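Local coordinates for polymerase X (Deinococcus radiodurans, PDB 2W9M), which probably catalyses the template-directed addition of deoxyribonucleotides to DNA as a family X polymerase, and carries a metal-binding domain that holds three zinc ions, at residues E346-L354 and A517-D525; E357-A368 and P395-L405. One frame throughout, in Å; residues are numbered along the deposited sequence.

Contact 1 of 2, residues E346-L354 and A517-D525. With ZN (zinc ion), chain C.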
loop_
_atom_site.group_PDB
_atom_site.type_symbol
_atom_site.label_atom_id
_atom_site.label_comp_id
_atom_site.label_asym_id
_atom_site.label_seq_id
_atom_site.Cartn_x
_atom_site.Cartn_y
_atom_site.Cartn_z
ATOM N N GLU A 346 -16.387 -5.748 -12.747
ATOM C CA GLU A 346 -16.349 -6.177 -11.350
ATOM C C GLU A 346 -15.770 -5.068 -10.469
ATOM O O GLU A 346 -16.290 -4.786 -9.390
ATOM C CB GLU A 346 -15.531 -7.462 -11.187
ATOM C CG GLU A 346 -15.930 -8.594 -12.126
ATOM C CD GLU A 346 -15.105 -9.858 -11.914
ATOM O OE1 GLU A 346 -14.371 -10.258 -12.845
ATOM O OE2 GLU A 346 -15.185 -10.447 -10.813
ATOM N N MET A 347 -14.693 -4.442 -10.940
ATOM C CA MET A 347 -14.060 -3.344 -10.211
ATOM C C MET A 347 -14.998 -2.145 -10.074
ATOM O O MET A 347 -15.140 -1.590 -8.988
ATOM C CB MET A 347 -12.743 -2.928 -10.875
ATOM C CG MET A 347 -11.679 -4.022 -10.878
ATOM S SD MET A 347 -10.988 -4.328 -9.236
ATOM C CE MET A 347 -10.030 -2.840 -8.992
ATOM N N ALA A 348 -15.647 -1.753 -11.167
ATOM C CA ALA A 348 -16.595 -0.640 -11.125
ATOM C C ALA A 348 -17.762 -0.918 -10.175
ATOM O O ALA A 348 -18.101 -0.080 -9.341
ATOM C CB ALA A 348 -17.103 -0.310 -12.520
ATOM N N GLU A 349 -18.379 -2.089 -10.312
ATOM C CA GLU A 349 -19.424 -2.519 -9.384
ATOM C C GLU A 349 -18.921 -2.463 -7.948
ATOM O O GLU A 349 -19.636 -2.032 -7.048
ATOM C CB GLU A 349 -19.893 -3.946 -9.694
ATOM C CG GLU A 349 -21.212 -4.053 -10.446
ATOM C CD GLU A 349 -21.028 -4.298 -11.933
ATOM O OE1 GLU A 349 -21.314 -5.428 -12.390
ATOM O OE2 GLU A 349 -20.589 -3.366 -12.640
ATOM N N ALA A 350 -17.685 -2.907 -7.741
ATOM C CA ALA A 350 -17.090 -2.919 -6.410
ATOM C C ALA A 350 -16.977 -1.515 -5.811
ATOM O O ALA A 350 -17.282 -1.319 -4.630
ATOM C CB ALA A 350 -15.729 -3.604 -6.436
ATOM N N THR A 351 -16.547 -0.537 -6.610
ATOM C CA THR A 351 -16.360 0.811 -6.072
ATOM C C THR A 351 -17.700 1.456 -5.736
ATOM O O THR A 351 -17.768 2.364 -4.911
ATOM C CB THR A 351 -15.552 1.744 -7.012
ATOM O OG1 THR A 351 -16.441 2.588 -7.746
ATOM C CG2 THR A 351 -14.691 0.954 -7.971
ATOM N N LEU A 352 -18.764 0.975 -6.371
ATOM C CA LEU A 352 -20.105 1.483 -6.106
ATOM C C LEU A 352 -20.685 0.920 -4.809
ATOM O O LEU A 352 -21.307 1.650 -4.040
ATOM C CB LEU A 352 -21.046 1.191 -7.275
ATOM C CG LEU A 352 -20.947 2.096 -8.507
ATOM C CD1 LEU A 352 -22.009 1.724 -9.528
ATOM C CD2 LEU A 352 -21.090 3.552 -8.115
ATOM N N THR A 353 -20.484 -0.372 -4.562
ATOM C CA THR A 353 -21.029 -0.984 -3.350
ATOM C C THR A 353 -20.194 -0.644 -2.114
ATOM O O THR A 353 -20.588 -0.954 -0.989
ATOM C CB THR A 353 -21.209 -2.523 -3.472
ATOM O OG1 THR A 353 -20.055 -3.197 -2.957
ATOM C CG2 THR A 353 -21.453 -2.936 -4.919
ATOM N N LEU A 354 -19.044 -0.008 -2.330
ATOM C CA LEU A 354 -18.218 0.474 -1.227
ATOM C C LEU A 354 -18.585 1.912 -0.878
ATOM O O LEU A 354 -18.131 2.452 0.131
ATOM C CB LEU A 354 -16.731 0.369 -1.564
ATOM C CG LEU A 354 -16.147 -1.040 -1.493
ATOM C CD1 LEU A 354 -14.774 -1.090 -2.141
ATOM C CD2 LEU A 354 -16.082 -1.511 -0.051
ATOM N N ALA A 517 -5.497 -0.583 -6.632
ATOM C CA ALA A 517 -6.109 -1.904 -6.483
ATOM C C ALA A 517 -5.866 -2.835 -7.674
ATOM O O ALA A 517 -6.143 -2.482 -8.819
ATOM C CB ALA A 517 -7.607 -1.765 -6.223
ATOM N N HIS A 518 -5.352 -4.027 -7.394
ATOM C CA HIS A 518 -5.193 -5.050 -8.421
ATOM C C HIS A 518 -6.284 -6.111 -8.298
ATOM O O HIS A 518 -6.307 -7.094 -9.033
ATOM C CB HIS A 518 -3.808 -5.683 -8.320
ATOM C CG HIS A 518 -2.718 -4.815 -8.862
ATOM N ND1 HIS A 518 -2.262 -3.698 -8.198
ATOM C CD2 HIS A 518 -2.004 -4.891 -10.008
ATOM C CE1 HIS A 518 -1.307 -3.126 -8.910
ATOM N NE2 HIS A 518 -1.134 -3.829 -10.015
ATOM N N VAL A 519 -7.198 -5.871 -7.369
ATOM C CA VAL A 519 -8.234 -6.815 -6.999
ATOM C C VAL A 519 -9.342 -6.002 -6.330
ATOM O O VAL A 519 -9.068 -4.964 -5.739
ATOM C CB VAL A 519 -7.654 -7.882 -6.037
ATOM C CG1 VAL A 519 -8.553 -8.097 -4.826
ATOM C CG2 VAL A 519 -7.385 -9.181 -6.783
ATOM N N PRO A 520 -10.602 -6.452 -6.440
ATOM C CA PRO A 520 -11.724 -5.665 -5.907
ATOM C C PRO A 520 -11.551 -5.300 -4.427
ATOM O O PRO A 520 -11.857 -4.179 -4.021
ATOM C CB PRO A 520 -12.928 -6.597 -6.091
ATOM C CG PRO A 520 -12.527 -7.526 -7.172
ATOM C CD PRO A 520 -11.050 -7.720 -7.039
ATOM N N GLY A 521 -11.060 -6.239 -3.629
ATOM C CA GLY A 521 -10.844 -5.987 -2.218
ATOM C C GLY A 521 -9.769 -4.944 -1.992
ATOM O O GLY A 521 -9.670 -4.369 -0.910
ATOM N N GLY A 522 -8.961 -4.701 -3.018
ATOM C CA GLY A 522 -7.896 -3.718 -2.945
ATOM C C GLY A 522 -8.425 -2.305 -2.785
ATOM O O GLY A 522 -7.700 -1.403 -2.365
ATOM N N LEU A 523 -9.698 -2.114 -3.118
ATOM C CA LEU A 523 -10.334 -0.804 -3.014
ATOM C C LEU A 523 -10.556 -0.413 -1.557
ATOM O O LEU A 523 -10.753 0.760 -1.243
ATOM C CB LEU A 523 -11.663 -0.789 -3.776
ATOM C CG LEU A 523 -11.570 -1.003 -5.292
ATOM C CD1 LEU A 523 -12.939 -1.289 -5.888
ATOM C CD2 LEU A 523 -10.926 0.196 -5.974
ATOM N N ARG A 524 -10.516 -1.401 -0.668
ATOM C CA ARG A 524 -10.668 -1.149 0.762
ATOM C C ARG A 524 -9.351 -0.690 1.395
ATOM O O ARG A 524 -9.283 -0.457 2.600
ATOM C CB ARG A 524 -11.195 -2.391 1.493
ATOM C CG ARG A 524 -12.333 -3.111 0.791
ATOM C CD ARG A 524 -13.120 -3.984 1.758
ATOM N NE ARG A 524 -14.350 -3.332 2.208
ATOM C CZ ARG A 524 -14.431 -2.482 3.230
ATOM N NH1 ARG A 524 -13.347 -2.167 3.928
ATOM N NH2 ARG A 524 -15.600 -1.943 3.554
ATOM N N ASP A 525 -8.308 -0.566 0.580
ATOM C CA ASP A 525 -7.025 -0.073 1.062
ATOM C C ASP A 525 -7.066 1.440 1.252
ATOM O O ASP A 525 -6.226 2.005 1.951
ATOM C CB ASP A 525 -5.895 -0.458 0.104
ATOM C CG ASP A 525 -5.517 -1.925 0.208
ATOM O OD1 ASP A 525 -4.616 -2.365 -0.538
ATOM O OD2 ASP A 525 -6.127 -2.643 1.034
HETATM ZN ZN ZN C . 0.375 -3.708 -11.461
#
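Bends at both chi2 and chi3 (each -71°) fold the Met347 side chain over toward the 517-525 loop, so that its sulphur lies beside the Val519-Pro520 peptide, with SD 3.5 Å from Pro520 N. The methyl group carries on past the proline, and Met347 CE ends 3.8 Å from Ala517 CB. Leu523 answers from the short 3-10 turn: its chi2 of 167° extends CD1 toward the helix, where it meets Ala350 CB at 3.7 Å. The same Ala350 methyl also touches the proline ring, through Pro520 CB at 4.1 Å. Just beyond, Leu354 spreads its two methyl branches over the end of the 3-10 turn. Leu354 CD1 packs on Leu523 CB at 3.5 Å, the two leucines meeting at a slant, while its CD2 lies 3.4 Å from Arg524 NE, against the start of the guanidinium group. Between these segments everything is van der Waals contact; the loop keeps its shape through its own backbone bonds, such as Leu523 N to Pro520 O at 3.1 Å. His518 turns the other way, its ring stacked on His334 and its NE2 bound to a zinc ion at 2.1 Å. The helix 344-353 is thus wedged between this zinc-bearing loop, which leads from strand 511-514 into helix 526-535, and the sheet: Met347 rests on Leu359 of strand 358-364 and, together with Leu523, on Thr333 of strand 329-333.

Contact 2 of 2, residues E357-A368 and P395-L405. With ZN (zinc ion), chain C; ZN (zinc ion), chain D; ZN (zinc ion), chain E.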
loop_
_atom_site.group_PDB
_atom_site.type_symbol
_atom_site.label_atom_id
_atom_site.label_comp_id
_atom_site.label_asym_id
_atom_site.label_seq_id
_atom_site.Cartn_x
_atom_site.Cartn_y
_atom_site.Cartn_z
ATOM N N GLU A 357 -18.232 6.995 -6.058
ATOM C CA GLU A 357 -19.002 7.510 -7.184
ATOM C C GLU A 357 -18.564 6.971 -8.545
ATOM O O GLU A 357 -19.403 6.597 -9.358
ATOM C CB GLU A 357 -18.976 9.038 -7.186
ATOM C CG GLU A 357 -19.619 9.669 -8.406
ATOM C CD GLU A 357 -19.763 11.175 -8.271
ATOM O OE1 GLU A 357 -19.665 11.870 -9.309
ATOM O OE2 GLU A 357 -19.969 11.657 -7.130
ATOM N N PHE A 358 -17.261 6.930 -8.800
ATOM C CA PHE A 358 -16.775 6.472 -10.100
ATOM C C PHE A 358 -15.414 5.776 -10.028
ATOM O O PHE A 358 -14.668 5.942 -9.063
ATOM C CB PHE A 358 -16.755 7.624 -11.121
ATOM C CG PHE A 358 -15.697 8.664 -10.855
ATOM C CD1 PHE A 358 -15.926 9.693 -9.953
ATOM C CD2 PHE A 358 -14.479 8.621 -11.517
ATOM C CE1 PHE A 358 -14.955 10.655 -9.709
ATOM C CE2 PHE A 358 -13.505 9.580 -11.279
ATOM C CZ PHE A 358 -13.744 10.594 -10.372
ATOM N N LEU A 359 -15.112 4.987 -11.056
ATOM C CA LEU A 359 -13.876 4.211 -11.105
ATOM C C LEU A 359 -12.890 4.791 -12.105
ATOM O O LEU A 359 -13.258 5.158 -13.217
ATOM C CB LEU A 359 -14.167 2.756 -11.478
ATOM C CG LEU A 359 -12.954 1.854 -11.729
ATOM C CD1 LEU A 359 -12.327 1.390 -10.420
ATOM C CD2 LEU A 359 -13.352 0.658 -12.576
ATOM N N GLY A 360 -11.630 4.859 -11.700
ATOM C CA GLY A 360 -10.569 5.299 -12.580
ATOM C C GLY A 360 -9.726 4.137 -13.061
ATOM O O GLY A 360 -8.978 3.524 -12.298
ATOM N N THR A 361 -9.862 3.828 -14.341
ATOM C CA THR A 361 -9.070 2.799 -14.995
ATOM C C THR A 361 -7.623 3.262 -15.138
ATOM O O THR A 361 -7.375 4.443 -15.362
ATOM C CB THR A 361 -9.664 2.496 -16.386
ATOM O OG1 THR A 361 -10.690 1.504 -16.252
ATOM C CG2 THR A 361 -8.595 2.003 -17.347
ATOM N N ALA A 362 -6.672 2.340 -15.005
ATOM C CA ALA A 362 -5.253 2.692 -15.112
ATOM C C ALA A 362 -4.322 1.480 -15.160
ATOM O O ALA A 362 -3.503 1.281 -14.263
ATOM C CB ALA A 362 -4.849 3.623 -13.975
ATOM N N ASP A 363 -4.441 0.679 -16.213
ATOM C CA ASP A 363 -3.588 -0.494 -16.386
ATOM C C ASP A 363 -2.217 -0.095 -16.931
ATOM O O ASP A 363 -2.053 1.004 -17.459
ATOM C CB ASP A 363 -4.279 -1.519 -17.298
ATOM C CG ASP A 363 -5.401 -2.267 -16.587
ATOM O OD1 ASP A 363 -5.109 -2.983 -15.607
ATOM O OD2 ASP A 363 -6.573 -2.137 -16.999
ATOM N N HIS A 364 -1.230 -0.976 -16.788
ATOM C CA HIS A 364 0.127 -0.662 -17.223
ATOM C C HIS A 364 0.218 -0.584 -18.736
ATOM O O HIS A 364 -0.706 -0.977 -19.451
ATOM C CB HIS A 364 1.126 -1.710 -16.736
ATOM C CG HIS A 364 1.056 -1.977 -15.271
ATOM N ND1 HIS A 364 1.777 -1.252 -14.349
ATOM C CD2 HIS A 364 0.351 -2.893 -14.568
ATOM C CE1 HIS A 364 1.513 -1.708 -13.137
ATOM N NE2 HIS A 364 0.650 -2.702 -13.243
ATOM N N SER A 365 1.361 -0.104 -19.214
ATOM C CA SER A 365 1.593 0.068 -20.639
ATOM C C SER A 365 2.697 -0.850 -21.156
ATOM O O SER A 365 3.426 -1.451 -20.371
ATOM C CB SER A 365 1.958 1.521 -20.918
ATOM O OG SER A 365 2.939 1.974 -20.008
ATOM N N ARG A 366 2.787 -0.959 -22.481
ATOM C CA ARG A 366 3.883 -1.637 -23.183
ATOM C C ARG A 366 5.036 -2.099 -22.293
ATOM O O ARG A 366 5.208 -3.291 -22.046
ATOM C CB ARG A 366 4.460 -0.695 -24.249
ATOM C CG ARG A 366 4.058 -0.981 -25.682
ATOM C CD ARG A 366 5.121 -1.818 -26.390
ATOM N NE ARG A 366 4.740 -3.223 -26.521
ATOM C CZ ARG A 366 5.589 -4.206 -26.814
ATOM N NH1 ARG A 366 6.879 -3.942 -26.991
ATOM N NH2 ARG A 366 5.147 -5.455 -26.920
ATOM N N ALA A 367 5.829 -1.138 -21.826
ATOM C CA ALA A 367 7.108 -1.421 -21.178
ATOM C C ALA A 367 7.029 -2.409 -20.012
ATOM O O ALA A 367 7.941 -3.214 -19.816
ATOM C CB ALA A 367 7.784 -0.126 -20.744
ATOM N N ALA A 368 5.956 -2.337 -19.232
ATOM C CA ALA A 368 5.770 -3.262 -18.120
ATOM C C ALA A 368 5.431 -4.644 -18.659
ATOM O O ALA A 368 4.277 -5.066 -18.635
ATOM C CB ALA A 368 4.680 -2.765 -17.173
ATOM N N PRO A 395 -20.176 4.247 -14.098
ATOM C CA PRO A 395 -19.414 5.494 -13.977
ATOM C C PRO A 395 -17.912 5.236 -14.039
ATOM O O PRO A 395 -17.312 4.907 -13.016
ATOM C CB PRO A 395 -19.792 6.009 -12.577
ATOM C CG PRO A 395 -20.837 5.044 -12.040
ATOM C CD PRO A 395 -20.644 3.771 -12.787
ATOM N N ILE A 396 -17.318 5.387 -15.222
ATOM C CA ILE A 396 -15.904 5.096 -15.421
ATOM C C ILE A 396 -15.168 6.239 -16.122
ATOM O O ILE A 396 -15.723 6.924 -16.981
ATOM C CB ILE A 396 -15.696 3.799 -16.245
ATOM C CG1 ILE A 396 -16.498 2.643 -15.650
ATOM C CG2 ILE A 396 -14.219 3.434 -16.315
ATOM C CD1 ILE A 396 -16.344 1.349 -16.412
ATOM N N VAL A 397 -13.910 6.428 -15.739
ATOM C CA VAL A 397 -13.018 7.377 -16.388
ATOM C C VAL A 397 -11.798 6.592 -16.881
ATOM O O VAL A 397 -11.164 5.875 -16.114
ATOM C CB VAL A 397 -12.599 8.493 -15.405
ATOM C CG1 VAL A 397 -11.354 9.203 -15.889
ATOM C CG2 VAL A 397 -13.739 9.484 -15.207
ATOM N N ALA A 398 -11.485 6.703 -18.167
ATOM C CA ALA A 398 -10.430 5.885 -18.756
ATOM C C ALA A 398 -9.053 6.498 -18.570
ATOM O O ALA A 398 -8.812 7.649 -18.930
ATOM C CB ALA A 398 -10.702 5.637 -20.230
ATOM N N GLY A 399 -8.144 5.717 -18.009
ATOM C CA GLY A 399 -6.783 6.176 -17.838
ATOM C C GLY A 399 -5.778 5.093 -18.158
ATOM O O GLY A 399 -6.128 4.014 -18.642
ATOM N N SER A 400 -4.514 5.390 -17.888
ATOM C CA SER A 400 -3.448 4.421 -18.071
ATOM C C SER A 400 -2.310 4.763 -17.128
ATOM O O SER A 400 -2.072 5.933 -16.843
ATOM C CB SER A 400 -2.962 4.440 -19.521
ATOM O OG SER A 400 -1.788 3.662 -19.675
ATOM N N GLU A 401 -1.617 3.750 -16.624
ATOM C CA GLU A 401 -0.402 4.008 -15.864
ATOM C C GLU A 401 0.788 3.902 -16.802
ATOM O O GLU A 401 1.329 2.818 -17.012
ATOM C CB GLU A 401 -0.241 3.047 -14.687
ATOM C CG GLU A 401 0.909 3.447 -13.779
ATOM C CD GLU A 401 1.109 2.508 -12.617
ATOM O OE1 GLU A 401 0.320 1.545 -12.493
ATOM O OE2 GLU A 401 2.059 2.741 -11.828
ATOM N N VAL A 402 1.179 5.040 -17.365
ATOM C CA VAL A 402 2.225 5.096 -18.372
ATOM C C VAL A 402 3.605 5.019 -17.728
ATOM O O VAL A 402 3.931 5.816 -16.846
ATOM C CB VAL A 402 2.105 6.383 -19.199
ATOM C CG1 VAL A 402 3.180 6.443 -20.274
ATOM C CG2 VAL A 402 0.720 6.477 -19.807
ATOM N N ASP A 403 4.405 4.052 -18.169
ATOM C CA ASP A 403 5.750 3.864 -17.641
ATOM C C ASP A 403 6.640 5.011 -18.105
ATOM O O ASP A 403 6.525 5.472 -19.237
ATOM C CB ASP A 403 6.318 2.518 -18.108
ATOM C CG ASP A 403 7.303 1.912 -17.111
ATOM O OD1 ASP A 403 8.189 2.642 -16.610
ATOM O OD2 ASP A 403 7.195 0.694 -16.833
ATOM N N ILE A 404 7.510 5.479 -17.215
ATOM C CA ILE A 404 8.483 6.508 -17.554
ATOM C C ILE A 404 9.779 5.843 -18.006
ATOM O O ILE A 404 10.469 5.206 -17.207
ATOM C CB ILE A 404 8.776 7.414 -16.343
ATOM C CG1 ILE A 404 7.486 8.064 -15.842
ATOM C CG2 ILE A 404 9.806 8.467 -16.704
ATOM C CD1 ILE A 404 7.633 8.772 -14.506
ATOM N N LEU A 405 10.099 5.969 -19.292
ATOM C CA LEU A 405 11.321 5.378 -19.830
ATOM C C LEU A 405 12.527 5.993 -19.129
ATOM O O LEU A 405 12.419 7.073 -18.544
ATOM C CB LEU A 405 11.401 5.569 -21.345
ATOM C CG LEU A 405 10.143 5.135 -22.108
ATOM C CD1 LEU A 405 10.285 5.361 -23.607
ATOM C CD2 LEU A 405 9.803 3.685 -21.813
HETATM ZN ZN ZN C . 0.375 -3.708 -11.461
HETATM ZN ZN ZN D . -0.409 0.883 -10.495
HETATM ZN ZN ZN E . 2.530 1.324 -10.332
#
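The imidazole of His364 and the carboxylate of Glu401 run side by side and point the same way, their planes 30° apart, with His364 CE1 3.5 Å from Glu401 OE1. At the far end of the strand pair the Phe358 ring takes Val397 CG2 at a slant, 3.9 Å from its CD2. These are the first and last strands of a beta-alpha-beta unit, crossing over through helix 376-391, in the distorted beta/alpha barrel of the PHP domain. Regular parallel pairing opens it: Leu359 N donates to Pro395 O at 2.9 Å, and Leu359 O receives Val397 N almost head-on. Leu359 and Ile396 look out to the helices, whereas His364 and Glu401 look in to the metals. With CG anti to its nitrogen (chi1 -171°) and an extended chain beyond, Glu401 reaches deep enough to bridge two zinc ions, OE1 at 2.2 Å from one and OE2 at 2.1 Å from the other; OE2 is also held by Ser426. His364 NE2 binds the third zinc, whose other protein ligands are Asp339 and His518. Past the irregular middle of the strands a single bond picks up: Glu401 N reaches Asp363 O from well above the carbonyl plane, 41° out of it. A side chain then replaces backbone as acceptor: Ser365 OG, which also has Asp411 as a partner, receives Asp403 N at 3.1 Å.

Coming from the N terminus, the chain passes strand 329-333 and enters helix 344-353, the first half of contact 1, then turns straight into strand 358-364. Helix 376-391 brings it back to strand 396-403, closing contact 2 over a loop of 26 residues. Four more parallel strands follow before 517-525 returns to the helix and closes contact 1 over 162 residues, so the short loop lies wholly within the long one. Contact 2 joins successive strands; contact 1 brings the end of the sheet round to its beginning. They meet where Ala348 packs on Leu359, and where His518 and His364 share one zinc ion.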